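Local coordinates for protein nonribosomal peptide synthase (Streptomyces sp. MJ635-86F5, PDB 5JJP) that activates an aliphatic beta-amino acid by adenylation, probably at the expense of ATP, at residues D85-E90 against L134-A139; E90-A95 against T114-P119; E382-S387 against V418-D423; P388-G393 against A403-D408. One frame throughout, in Å; residues are numbered along the deposited sequence.

Overall arrangement
Contacts 1 and 2 share E90 and build on one sheet, with contact 2 nested along the chain inside the loop that contact 1 closes. Contact 1 is its buried, largely aliphatic interior; contact 2 lies where two strands end, partly buried and rich in prolines. Contacts 3 and 4 sit together elsewhere, their centres about 31 Å and 29 Å from that of contact 2. Contact 3 is a buried antiparallel strand pair with a salt bridge and a hydroxyl bond, while contact 4, nested within its loop, is a smaller, wholly apolar meeting. These two are joined by the R386-D408 salt bridge, by V418 bonding to V406, and by F419 packing on L390.

Contact 1: D85-E90 against L134-A139; sequences DRVVLE and LFLQAA
V87 to E90 pair in parallel register with L134 to Q137, the two strand axes only 16° apart, through a regular ladder of backbone bonds in which L136 N gives a nearly straight bond to V88 O at 2.7 Å. V88 N reaches L134 O and E90 N reaches L136 O, both at 2.9 Å. The ladder weakens at its end, where A138 N lies 3.2 Å from E90 O and a water spans the same two atoms.

V87, L89, L134 and L136 share one face, where branched aliphatic residues suit a buried position. V87 CG1 meets L136 CB obliquely at 3.8 Å, whereas L89 and L136 lie side by side, pointing the same way, with L89 CD1 3.7 Å from L136 CG. F135 dominates the other face. Its CG stands anti to the backbone N (chi1 178°), which carries the ring over toward V88 and E90. V88 CG1 touches F135 CD1 at 3.8 Å, and the E90 carboxylate comes up to the ring edge, CD 3.6 Å from CZ, its plane almost perpendicular to the ring. R143 takes up the charge in a salt bridge and gives its backbone N to Q137 OE1.

Helix 120-130 closes this second face with L123, while F155 of strand 151-156 packs on L89 and L136, and strand 111-114 flanks strand 87-90 on its other edge.

Contact 2: E90-A95 against T114-P119; sequences ESPATA and TIPETP
E90 and T114 form the last parallel bridge between strands 87-90 and 111-114, their CA atoms 4.4 Å apart, and just beyond it S91 N bonds to T114 O at 3.0 Å before the two chains part toward helices 95-107 and 120-130. Strand, helix and neighbouring parallel strand make a beta-alpha-beta crossover, and this contact lies at its strand ends.

Proline suits the exits because its ring stiffens the chain as it leaves the sheet. P92 and P116 cross at about a right angle, CD to CD 4.1 Å, and the E90 side chain runs past the second ring with CG 3.7 Å from P116 N. The I115 CB points away from the first segment, yet its CG2 branch, placed anti to the carbonyl carbon, still lies 3.5 Å from S91 O. I115 opens a type I turn that ends at T118, with T118 N and T118 OG1 both bonding I115 O from the same face of its plane. On the first segment S91 OG bonds P92 O at 2.6 Å.

With a leucine in place of E90, R143 is likely to be left without its carboxylate mate on this face. Since R143 also bonds T118 O, a single guanidinium joins the charge at the end of one strand to the turn that follows the other.

Contact 3: E382-S387 against V418-D423; sequences EIYLRS and VFRTGD
T421, G422 and D423 match the TGD signature of the seventh core motif of adenylation domains, and they meet E382 and I383 on an antiparallel neighbour, where I383 O takes two bonds from T421. T421 N approaches that oxygen nearly head-on at 3.1 Å and T421 OG1 tilts in at 2.6 Å, which fixes the hydroxyl. The same OG1 accepts from D423 N, an ST turn that bends the chain at G422, where a positive phi suits glycine. I383 N in turn bonds D423 O at 2.8 Å.

Strand 382-386 lies between strands 363-367 and 417-427 in an antiparallel sheet. Within it L385 and F419 are a hydrogen-bonded pair, bonding through both backbone N-H groups, and Y384 and R420 a non-hydrogen-bonded one. In relatives the aspartate of this motif contacts the ribose of the nucleotide; here D423 is held by R438 and Y329.

The charged partners lie on the face that carries Y384. R420 grips E382 side-on, NH2 at 2.7 Å and NE at 3.1 Å both meeting OE1, and the carboxylate and guanidinium planes stand 68° apart. The other oxygen, OE2, uses its anti lone pair for G422 N at 3.0 Å, which ties the turn to the salt bridge. R420 sets its CG beside the backbone N (chi1 -65°), and that methylene rides over the face of the Y384 ring, 3.8 Å from its centroid, in a CH-pi contact. V418 CG1 comes obliquely to Y384 CD2 at 3.6 Å, while V418 CG2 lies over the face of the R386 guanidinium, which is salt-bridged to D408.

Contact 4: P388-G393 against A403-D408; sequences PALFSG and AALVPD
L405, the first residue beyond helix 398-404 and the start of strand 405-407, reaches to F391 and L390 of a loop whose sequence matches part of the sixth core motif of adenylation domains. The meeting is wholly apolar across the two segments. Strand 405-407 pairs with strand 417-427 through backbone bonds of A404 with R420 and V406 with V418, and F419 of that strand also packs on L390 and A404 and meets the F391 ring edge-to-face.

The aromatic contacts centre on F391. L405 CD1 lies over one face of the ring, 4.3 Å from the centroid and offset toward the rim, while L405 CG comes within 3.8 Å of F391 CE1. At the ring edge A404 CB stands near the plane, 4.1 Å from CZ; a methyl is small enough to sit there at the end of the helix. F391 holds CG between its backbone N and carbonyl carbon (chi1 78°), which swings the ring toward the helix end.

The aliphatic contact is lighter. L390 and L405 slide past each other in opposite directions, with L390 CD1 4.1 Å from L405 CD2, a methyl that also touches the F391 ring. If L405 were a serine, the face of F391 and the L390 methyl would probably lose their common partner and a gap would open beside the ring.

Backbone also lines the site. G393 has angles at which a side chain would jam against the S392 carbonyl, and L405 CD1 rests 3.7 Å from F391 O.

Contact 1: D85-E90 against L134-A139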
loop_
_atom_site.group_PDB
_atom_site.type_symbol
_atom_site.label_atom_id
_atom_site.label_comp_id
_atom_site.label_asym_id
_atom_site.label_seq_id
_atom_site.Cartn_x
_atom_site.Cartn_y
_atom_site.Cartn_z
ATOM N N ASP A 85 0.049 20.526 -1.881
ATOM C CA ASP A 85 0.794 20.511 -3.145
ATOM C C ASP A 85 1.293 19.119 -3.402
ATOM O O ASP A 85 1.850 18.496 -2.508
ATOM C CB ASP A 85 1.981 21.512 -3.091
ATOM C CG ASP A 85 1.535 22.952 -3.108
ATOM O OD1 ASP A 85 0.343 23.196 -3.382
ATOM O OD2 ASP A 85 2.375 23.851 -2.877
ATOM N N ARG A 86 1.088 18.639 -4.622
ATOM C CA ARG A 86 1.560 17.301 -4.998
ATOM C C ARG A 86 3.018 17.238 -5.333
ATOM O O ARG A 86 3.605 18.191 -5.840
ATOM C CB ARG A 86 0.790 16.707 -6.137
ATOM C CG ARG A 86 -0.663 16.402 -5.756
ATOM C CD ARG A 86 -1.599 17.401 -6.430
ATOM N NE ARG A 86 -1.815 18.531 -5.616
ATOM C CZ ARG A 86 -2.082 19.767 -6.031
ATOM N NH1 ARG A 86 -2.142 20.120 -7.321
ATOM N NH2 ARG A 86 -2.298 20.665 -5.088
ATOM N N VAL A 87 3.590 16.103 -4.984
ATOM C CA VAL A 87 4.950 15.765 -5.283
ATOM C C VAL A 87 4.953 14.417 -6.023
ATOM O O VAL A 87 4.357 13.467 -5.558
ATOM C CB VAL A 87 5.690 15.603 -3.967
ATOM C CG1 VAL A 87 7.113 15.078 -4.213
ATOM C CG2 VAL A 87 5.708 16.921 -3.245
ATOM N N VAL A 88 5.571 14.336 -7.193
ATOM C CA VAL A 88 5.802 13.044 -7.846
ATOM C C VAL A 88 7.069 12.496 -7.233
ATOM O O VAL A 88 8.107 13.132 -7.320
ATOM C CB VAL A 88 5.996 13.164 -9.358
ATOM C CG1 VAL A 88 6.205 11.808 -9.978
ATOM C CG2 VAL A 88 4.783 13.808 -9.980
ATOM N N LEU A 89 6.973 11.338 -6.602
ATOM C CA LEU A 89 8.105 10.704 -5.966
ATOM C C LEU A 89 8.533 9.442 -6.784
ATOM O O LEU A 89 7.825 8.433 -6.817
ATOM C CB LEU A 89 7.720 10.341 -4.540
ATOM C CG LEU A 89 8.739 9.680 -3.660
ATOM C CD1 LEU A 89 9.971 10.550 -3.571
ATOM C CD2 LEU A 89 8.182 9.440 -2.286
ATOM N N GLU A 90 9.658 9.554 -7.481
ATOM C CA GLU A 90 10.087 8.508 -8.412
ATOM C C GLU A 90 11.352 7.802 -7.948
ATOM O O GLU A 90 12.417 8.414 -7.888
ATOM C CB GLU A 90 10.314 9.090 -9.789
ATOM C CG GLU A 90 10.750 8.082 -10.841
ATOM C CD GLU A 90 10.527 8.632 -12.263
ATOM O OE1 GLU A 90 9.339 8.857 -12.645
ATOM O OE2 GLU A 90 11.536 8.823 -13.014
ATOM N N LEU A 134 6.448 19.615 -7.461
ATOM C CA LEU A 134 7.814 19.058 -7.336
ATOM C C LEU A 134 7.896 17.647 -7.885
ATOM O O LEU A 134 7.017 16.814 -7.648
ATOM C CB LEU A 134 8.210 19.071 -5.870
ATOM C CG LEU A 134 9.635 18.601 -5.503
ATOM C CD1 LEU A 134 10.707 19.537 -6.046
ATOM C CD2 LEU A 134 9.760 18.493 -4.020
ATOM N N PHE A 135 8.927 17.387 -8.660
ATOM C CA PHE A 135 9.267 16.052 -9.095
ATOM C C PHE A 135 10.504 15.662 -8.293
ATOM O O PHE A 135 11.564 16.261 -8.443
ATOM C CB PHE A 135 9.579 16.034 -10.566
ATOM C CG PHE A 135 10.000 14.673 -11.097
ATOM C CD1 PHE A 135 9.059 13.756 -11.473
ATOM C CD2 PHE A 135 11.361 14.325 -11.206
ATOM C CE1 PHE A 135 9.423 12.542 -11.978
ATOM C CE2 PHE A 135 11.740 13.116 -11.726
ATOM C CZ PHE A 135 10.753 12.222 -12.120
ATOM N N LEU A 136 10.354 14.670 -7.431
ATOM C CA LEU A 136 11.383 14.305 -6.439
ATOM C C LEU A 136 11.878 12.896 -6.760
ATOM O O LEU A 136 11.115 11.963 -6.643
ATOM C CB LEU A 136 10.738 14.305 -5.070
ATOM C CG LEU A 136 11.628 13.858 -3.926
ATOM C CD1 LEU A 136 12.938 14.636 -3.929
ATOM C CD2 LEU A 136 10.921 14.036 -2.602
ATOM N N GLN A 137 13.102 12.760 -7.254
ATOM C CA GLN A 137 13.586 11.462 -7.721
ATOM C C GLN A 137 14.814 10.995 -6.920
ATOM O O GLN A 137 15.393 11.762 -6.197
ATOM C CB GLN A 137 13.880 11.481 -9.244
ATOM C CG GLN A 137 15.048 12.315 -9.675
ATOM C CD GLN A 137 15.190 12.401 -11.199
ATOM O OE1 GLN A 137 15.129 11.402 -11.921
ATOM N NE2 GLN A 137 15.442 13.601 -11.683
ATOM N N ALA A 138 15.211 9.744 -7.123
ATOM C CA ALA A 138 16.340 9.154 -6.417
ATOM C C ALA A 138 17.625 9.841 -6.777
ATOM O O ALA A 138 17.678 10.524 -7.785
ATOM C CB ALA A 138 16.447 7.685 -6.747
ATOM N N ALA A 139 18.653 9.662 -5.938
ATOM C CA ALA A 139 20.002 10.183 -6.224
ATOM C C ALA A 139 20.459 9.839 -7.636
ATOM O O ALA A 139 20.893 10.702 -8.394
ATOM C CB ALA A 139 21.008 9.608 -5.224
HETATM O O HOH W 1 14.469 7.745 -9.359
#

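Contact 2: E90-A95 against T114-P119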
loop_
_atom_site.group_PDB
_atom_site.type_symbol
_atom_site.label_atom_id
_atom_site.label_comp_id
_atom_site.label_asym_id
_atom_site.label_seq_id
_atom_site.Cartn_x
_atom_site.Cartn_y
_atom_site.Cartn_z
ATOM N N GLU A 90 9.658 9.554 -7.481
ATOM C CA GLU A 90 10.087 8.508 -8.412
ATOM C C GLU A 90 11.352 7.802 -7.948
ATOM O O GLU A 90 12.417 8.414 -7.888
ATOM C CB GLU A 90 10.314 9.090 -9.789
ATOM C CG GLU A 90 10.750 8.082 -10.841
ATOM C CD GLU A 90 10.527 8.632 -12.263
ATOM O OE1 GLU A 90 9.339 8.857 -12.645
ATOM O OE2 GLU A 90 11.536 8.823 -13.014
ATOM N N SER A 91 11.211 6.539 -7.621
ATOM C CA SER A 91 12.320 5.777 -7.109
ATOM C C SER A 91 11.951 4.325 -6.985
ATOM O O SER A 91 10.785 3.985 -6.762
ATOM C CB SER A 91 12.762 6.332 -5.737
ATOM O OG SER A 91 13.669 5.483 -5.039
ATOM N N PRO A 92 12.946 3.434 -7.173
ATOM C CA PRO A 92 12.645 2.110 -6.689
ATOM C C PRO A 92 12.436 2.173 -5.171
ATOM O O PRO A 92 12.907 3.084 -4.525
ATOM C CB PRO A 92 13.877 1.290 -7.083
ATOM C CG PRO A 92 14.973 2.290 -7.196
ATOM C CD PRO A 92 14.336 3.554 -7.640
ATOM N N ALA A 93 11.715 1.190 -4.639
ATOM C CA ALA A 93 11.525 1.043 -3.192
ATOM C C ALA A 93 12.859 0.799 -2.465
ATOM O O ALA A 93 13.432 -0.252 -2.581
ATOM C CB ALA A 93 10.572 -0.102 -2.910
ATOM N N THR A 94 13.294 1.776 -1.679
ATOM C CA THR A 94 14.533 1.709 -0.910
ATOM C C THR A 94 14.308 2.394 0.401
ATOM O O THR A 94 13.373 3.179 0.536
ATOM C CB THR A 94 15.664 2.494 -1.611
ATOM O OG1 THR A 94 15.298 3.871 -1.734
ATOM C CG2 THR A 94 15.931 1.904 -2.996
ATOM N N ALA A 95 15.201 2.167 1.358
ATOM C CA ALA A 95 15.104 2.851 2.631
ATOM C C ALA A 95 14.985 4.373 2.461
ATOM O O ALA A 95 14.206 5.012 3.151
ATOM C CB ALA A 95 16.335 2.510 3.520
ATOM N N THR A 114 6.087 6.721 -8.235
ATOM C CA THR A 114 6.407 6.389 -9.614
ATOM C C THR A 114 7.732 5.620 -9.611
ATOM O O THR A 114 8.506 5.721 -8.650
ATOM C CB THR A 114 6.425 7.744 -10.376
ATOM O OG1 THR A 114 5.114 8.016 -10.914
ATOM C CG2 THR A 114 7.335 7.776 -11.439
ATOM N N ILE A 115 8.016 4.879 -10.659
ATOM C CA ILE A 115 9.357 4.325 -10.835
ATOM C C ILE A 115 9.982 4.805 -12.127
ATOM O O ILE A 115 9.259 5.298 -13.015
ATOM C CB ILE A 115 9.354 2.807 -10.775
ATOM C CG1 ILE A 115 8.315 2.227 -11.748
ATOM C CG2 ILE A 115 9.032 2.367 -9.347
ATOM C CD1 ILE A 115 8.475 0.716 -11.972
ATOM N N PRO A 116 11.326 4.724 -12.207
ATOM C CA PRO A 116 12.032 5.146 -13.421
ATOM C C PRO A 116 11.470 4.551 -14.714
ATOM O O PRO A 116 11.454 5.233 -15.749
ATOM C CB PRO A 116 13.483 4.672 -13.173
ATOM C CG PRO A 116 13.624 4.720 -11.672
ATOM C CD PRO A 116 12.279 4.317 -11.142
ATOM N N GLU A 117 10.981 3.311 -14.627
ATOM C CA GLU A 117 10.464 2.576 -15.777
ATOM C C GLU A 117 9.046 2.960 -16.135
ATOM O O GLU A 117 8.488 2.439 -17.089
ATOM C CB GLU A 117 10.531 1.082 -15.479
ATOM C CG GLU A 117 11.959 0.532 -15.297
ATOM C CD GLU A 117 12.549 0.751 -13.910
ATOM O OE1 GLU A 117 11.811 1.015 -12.960
ATOM O OE2 GLU A 117 13.786 0.680 -13.773
ATOM N N THR A 118 8.405 3.774 -15.307
ATOM C CA THR A 118 7.072 4.253 -15.634
ATOM C C THR A 118 7.163 5.041 -16.975
ATOM O O THR A 118 7.939 6.009 -17.081
ATOM C CB THR A 118 6.528 5.199 -14.546
ATOM O OG1 THR A 118 6.427 4.520 -13.283
ATOM C CG2 THR A 118 5.129 5.688 -14.928
ATOM N N PRO A 119 6.368 4.642 -17.978
ATOM C CA PRO A 119 6.403 5.291 -19.290
ATOM C C PRO A 119 6.190 6.795 -19.214
ATOM O O PRO A 119 5.272 7.279 -18.539
ATOM C CB PRO A 119 5.241 4.638 -20.038
ATOM C CG PRO A 119 5.044 3.305 -19.352
ATOM C CD PRO A 119 5.279 3.642 -17.900
#

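Contact 3: E382-S387 against V418-D423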
loop_
_atom_site.group_PDB
_atom_site.type_symbol
_atom_site.label_atom_id
_atom_site.label_comp_id
_atom_site.label_asym_id
_atom_site.label_seq_id
_atom_site.Cartn_x
_atom_site.Cartn_y
_atom_site.Cartn_z
ATOM N N GLU A 382 -23.651 -6.366 -6.850
ATOM C CA GLU A 382 -22.445 -5.537 -6.788
ATOM C C GLU A 382 -22.018 -5.315 -5.344
ATOM O O GLU A 382 -22.870 -5.052 -4.481
ATOM C CB GLU A 382 -22.695 -4.172 -7.403
ATOM C CG GLU A 382 -21.455 -3.304 -7.395
ATOM C CD GLU A 382 -21.658 -1.968 -8.092
ATOM O OE1 GLU A 382 -22.830 -1.603 -8.343
ATOM O OE2 GLU A 382 -20.643 -1.272 -8.303
ATOM N N ILE A 383 -20.715 -5.459 -5.076
ATOM C CA ILE A 383 -20.204 -5.233 -3.694
ATOM C C ILE A 383 -20.160 -3.741 -3.416
ATOM O O ILE A 383 -19.596 -3.007 -4.201
ATOM C CB ILE A 383 -18.791 -5.803 -3.440
ATOM C CG1 ILE A 383 -18.760 -7.309 -3.651
ATOM C CG2 ILE A 383 -18.338 -5.508 -2.019
ATOM C CD1 ILE A 383 -17.347 -7.861 -3.817
ATOM N N TYR A 384 -20.856 -3.328 -2.349
ATOM C CA TYR A 384 -20.743 -2.001 -1.733
ATOM C C TYR A 384 -19.921 -2.130 -0.436
ATOM O O TYR A 384 -20.222 -2.955 0.412
ATOM C CB TYR A 384 -22.089 -1.413 -1.359
ATOM C CG TYR A 384 -22.958 -0.935 -2.516
ATOM C CD1 TYR A 384 -22.959 -1.588 -3.759
ATOM C CD2 TYR A 384 -23.854 0.110 -2.332
ATOM C CE1 TYR A 384 -23.805 -1.170 -4.792
ATOM C CE2 TYR A 384 -24.696 0.548 -3.348
ATOM C CZ TYR A 384 -24.685 -0.103 -4.567
ATOM O OH TYR A 384 -25.495 0.323 -5.577
ATOM N N LEU A 385 -18.859 -1.297 -0.322
ATOM C CA LEU A 385 -17.945 -1.331 0.832
ATOM C C LEU A 385 -18.188 -0.134 1.758
ATOM O O LEU A 385 -18.128 1.016 1.356
ATOM C CB LEU A 385 -16.524 -1.370 0.345
ATOM C CG LEU A 385 -15.410 -1.332 1.371
ATOM C CD1 LEU A 385 -15.291 -2.583 2.221
ATOM C CD2 LEU A 385 -14.128 -1.123 0.599
ATOM N N ARG A 386 -18.505 -0.452 3.004
ATOM C CA ARG A 386 -18.677 0.492 4.050
ATOM C C ARG A 386 -17.383 0.410 4.888
ATOM O O ARG A 386 -17.099 -0.609 5.498
ATOM C CB ARG A 386 -19.888 0.087 4.888
ATOM C CG ARG A 386 -20.222 1.011 6.033
ATOM C CD ARG A 386 -21.333 0.442 6.887
ATOM N NE ARG A 386 -22.516 0.094 6.088
ATOM C CZ ARG A 386 -23.502 0.955 5.816
ATOM N NH1 ARG A 386 -23.472 2.209 6.248
ATOM N NH2 ARG A 386 -24.527 0.543 5.121
ATOM N N SER A 387 -16.621 1.495 4.950
ATOM C CA SER A 387 -15.351 1.456 5.622
ATOM C C SER A 387 -14.770 2.833 5.897
ATOM O O SER A 387 -14.795 3.698 5.018
ATOM C CB SER A 387 -14.361 0.694 4.721
ATOM O OG SER A 387 -13.015 0.795 5.193
ATOM N N VAL A 418 -20.827 5.218 1.133
ATOM C CA VAL A 418 -20.393 3.868 0.932
ATOM C C VAL A 418 -19.790 3.810 -0.493
ATOM O O VAL A 418 -20.077 4.691 -1.297
ATOM C CB VAL A 418 -21.657 3.001 1.169
ATOM C CG1 VAL A 418 -21.993 2.097 0.009
ATOM C CG2 VAL A 418 -21.584 2.276 2.504
ATOM N N PHE A 419 -18.973 2.802 -0.793
ATOM C CA PHE A 419 -18.231 2.718 -2.063
ATOM C C PHE A 419 -18.777 1.607 -2.958
ATOM O O PHE A 419 -18.765 0.428 -2.576
ATOM C CB PHE A 419 -16.733 2.442 -1.759
ATOM C CG PHE A 419 -15.877 2.152 -2.978
ATOM C CD1 PHE A 419 -15.931 2.980 -4.090
ATOM C CD2 PHE A 419 -15.027 1.069 -2.992
ATOM C CE1 PHE A 419 -15.138 2.721 -5.192
ATOM C CE2 PHE A 419 -14.242 0.787 -4.078
ATOM C CZ PHE A 419 -14.286 1.622 -5.187
ATOM N N ARG A 420 -19.291 1.988 -4.123
ATOM C CA ARG A 420 -19.681 1.006 -5.117
ATOM C C ARG A 420 -18.419 0.551 -5.799
ATOM O O ARG A 420 -17.844 1.317 -6.559
ATOM C CB ARG A 420 -20.610 1.587 -6.170
ATOM C CG ARG A 420 -21.972 2.045 -5.645
ATOM C CD ARG A 420 -22.823 2.524 -6.799
ATOM N NE ARG A 420 -23.061 1.447 -7.768
ATOM C CZ ARG A 420 -23.748 1.575 -8.911
ATOM N NH1 ARG A 420 -24.291 2.741 -9.241
ATOM N NH2 ARG A 420 -23.860 0.527 -9.733
ATOM N N THR A 421 -18.045 -0.708 -5.559
ATOM C CA THR A 421 -16.760 -1.251 -5.980
ATOM C C THR A 421 -16.622 -1.531 -7.428
ATOM O O THR A 421 -15.537 -1.694 -7.893
ATOM C CB THR A 421 -16.467 -2.622 -5.307
ATOM O OG1 THR A 421 -17.489 -3.565 -5.641
ATOM C CG2 THR A 421 -16.422 -2.480 -3.797
ATOM N N GLY A 422 -17.732 -1.717 -8.117
ATOM C CA GLY A 422 -17.708 -2.238 -9.484
ATOM C C GLY A 422 -17.427 -3.726 -9.537
ATOM O O GLY A 422 -17.197 -4.266 -10.615
ATOM N N ASP A 423 -17.377 -4.400 -8.395
ATOM C CA ASP A 423 -17.168 -5.848 -8.373
ATOM C C ASP A 423 -18.505 -6.587 -8.197
ATOM O O ASP A 423 -19.346 -6.178 -7.397
ATOM C CB ASP A 423 -16.230 -6.254 -7.212
ATOM C CG ASP A 423 -14.829 -5.731 -7.357
ATOM O OD1 ASP A 423 -14.355 -5.576 -8.508
ATOM O OD2 ASP A 423 -14.171 -5.495 -6.307
#

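Contact 4: P388-G393 against A403-D408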
loop_
_atom_site.group_PDB
_atom_site.type_symbol
_atom_site.label_atom_id
_atom_site.label_comp_id
_atom_site.label_asym_id
_atom_site.label_seq_id
_atom_site.Cartn_x
_atom_site.Cartn_y
_atom_site.Cartn_z
ATOM N N PRO A 388 -14.073 2.973 7.034
ATOM C CA PRO A 388 -13.308 4.170 7.270
ATOM C C PRO A 388 -12.069 4.359 6.380
ATOM O O PRO A 388 -11.483 5.438 6.347
ATOM C CB PRO A 388 -12.898 4.008 8.744
ATOM C CG PRO A 388 -12.790 2.542 8.967
ATOM C CD PRO A 388 -13.868 1.973 8.105
ATOM N N ALA A 389 -11.676 3.318 5.670
ATOM C CA ALA A 389 -10.501 3.362 4.804
ATOM C C ALA A 389 -10.735 3.829 3.375
ATOM O O ALA A 389 -9.811 3.823 2.561
ATOM C CB ALA A 389 -9.848 2.007 4.813
ATOM N N LEU A 390 -11.900 4.340 3.067
ATOM C CA LEU A 390 -12.176 4.802 1.715
ATOM C C LEU A 390 -11.418 6.058 1.318
ATOM O O LEU A 390 -11.186 6.977 2.132
ATOM C CB LEU A 390 -13.668 5.039 1.523
ATOM C CG LEU A 390 -14.526 3.769 1.693
ATOM C CD1 LEU A 390 -15.994 4.086 1.741
ATOM C CD2 LEU A 390 -14.249 2.769 0.590
ATOM N N PHE A 391 -11.009 6.041 0.034
ATOM C CA PHE A 391 -10.483 7.207 -0.666
ATOM C C PHE A 391 -11.435 8.396 -0.544
ATOM O O PHE A 391 -12.608 8.222 -0.168
ATOM C CB PHE A 391 -10.166 6.877 -2.127
ATOM C CG PHE A 391 -11.360 6.820 -3.034
ATOM C CD1 PHE A 391 -12.448 5.978 -2.761
ATOM C CD2 PHE A 391 -11.414 7.604 -4.182
ATOM C CE1 PHE A 391 -13.547 5.916 -3.632
ATOM C CE2 PHE A 391 -12.510 7.543 -5.030
ATOM C CZ PHE A 391 -13.567 6.731 -4.735
ATOM N N SER A 392 -10.906 9.599 -0.719
ATOM C CA SER A 392 -11.706 10.821 -0.561
ATOM C C SER A 392 -12.416 11.224 -1.840
ATOM O O SER A 392 -13.353 12.009 -1.796
ATOM C CB SER A 392 -10.828 11.986 -0.130
ATOM O OG SER A 392 -10.227 11.644 1.111
ATOM N N GLY A 393 -11.902 10.736 -2.971
ATOM C CA GLY A 393 -12.498 11.020 -4.249
ATOM C C GLY A 393 -11.502 10.818 -5.333
ATOM O O GLY A 393 -10.323 10.536 -5.071
ATOM N N ALA A 403 -20.395 9.070 -8.337
ATOM C CA ALA A 403 -20.886 7.762 -8.792
ATOM C C ALA A 403 -20.289 6.620 -7.967
ATOM O O ALA A 403 -20.927 5.629 -7.763
ATOM C CB ALA A 403 -20.584 7.547 -10.276
ATOM N N ALA A 404 -19.074 6.788 -7.460
ATOM C CA ALA A 404 -18.393 5.724 -6.682
ATOM C C ALA A 404 -18.732 5.833 -5.212
ATOM O O ALA A 404 -19.022 4.828 -4.590
ATOM C CB ALA A 404 -16.908 5.794 -6.888
ATOM N N LEU A 405 -18.721 7.051 -4.660
ATOM C CA LEU A 405 -19.055 7.272 -3.258
ATOM C C LEU A 405 -20.482 7.777 -3.075
ATOM O O LEU A 405 -20.745 8.976 -3.247
ATOM C CB LEU A 405 -18.069 8.258 -2.640
ATOM C CG LEU A 405 -16.636 7.724 -2.500
ATOM C CD1 LEU A 405 -15.726 8.852 -2.096
ATOM C CD2 LEU A 405 -16.545 6.625 -1.454
ATOM N N VAL A 406 -21.376 6.868 -2.705
ATOM C CA VAL A 406 -22.778 7.134 -2.694
ATOM C C VAL A 406 -23.388 7.113 -1.305
ATOM O O VAL A 406 -22.876 6.455 -0.389
ATOM C CB VAL A 406 -23.528 6.182 -3.601
ATOM C CG1 VAL A 406 -22.873 6.138 -4.965
ATOM C CG2 VAL A 406 -23.570 4.796 -3.006
ATOM N N PRO A 407 -24.508 7.832 -1.142
ATOM C CA PRO A 407 -25.204 7.792 0.143
ATOM C C PRO A 407 -25.529 6.360 0.542
ATOM O O PRO A 407 -25.897 5.547 -0.312
ATOM C CB PRO A 407 -26.514 8.553 -0.143
ATOM C CG PRO A 407 -26.165 9.491 -1.240
ATOM C CD PRO A 407 -25.240 8.672 -2.124
ATOM N N ASP A 408 -25.313 6.042 1.810
ATOM C CA ASP A 408 -25.631 4.731 2.340
ATOM C C ASP A 408 -27.032 4.313 1.875
ATOM O O ASP A 408 -28.014 4.935 2.245
ATOM C CB ASP A 408 -25.576 4.819 3.854
ATOM C CG ASP A 408 -25.885 3.525 4.545
ATOM O OD1 ASP A 408 -26.099 2.487 3.906
ATOM O OD2 ASP A 408 -25.895 3.555 5.784
#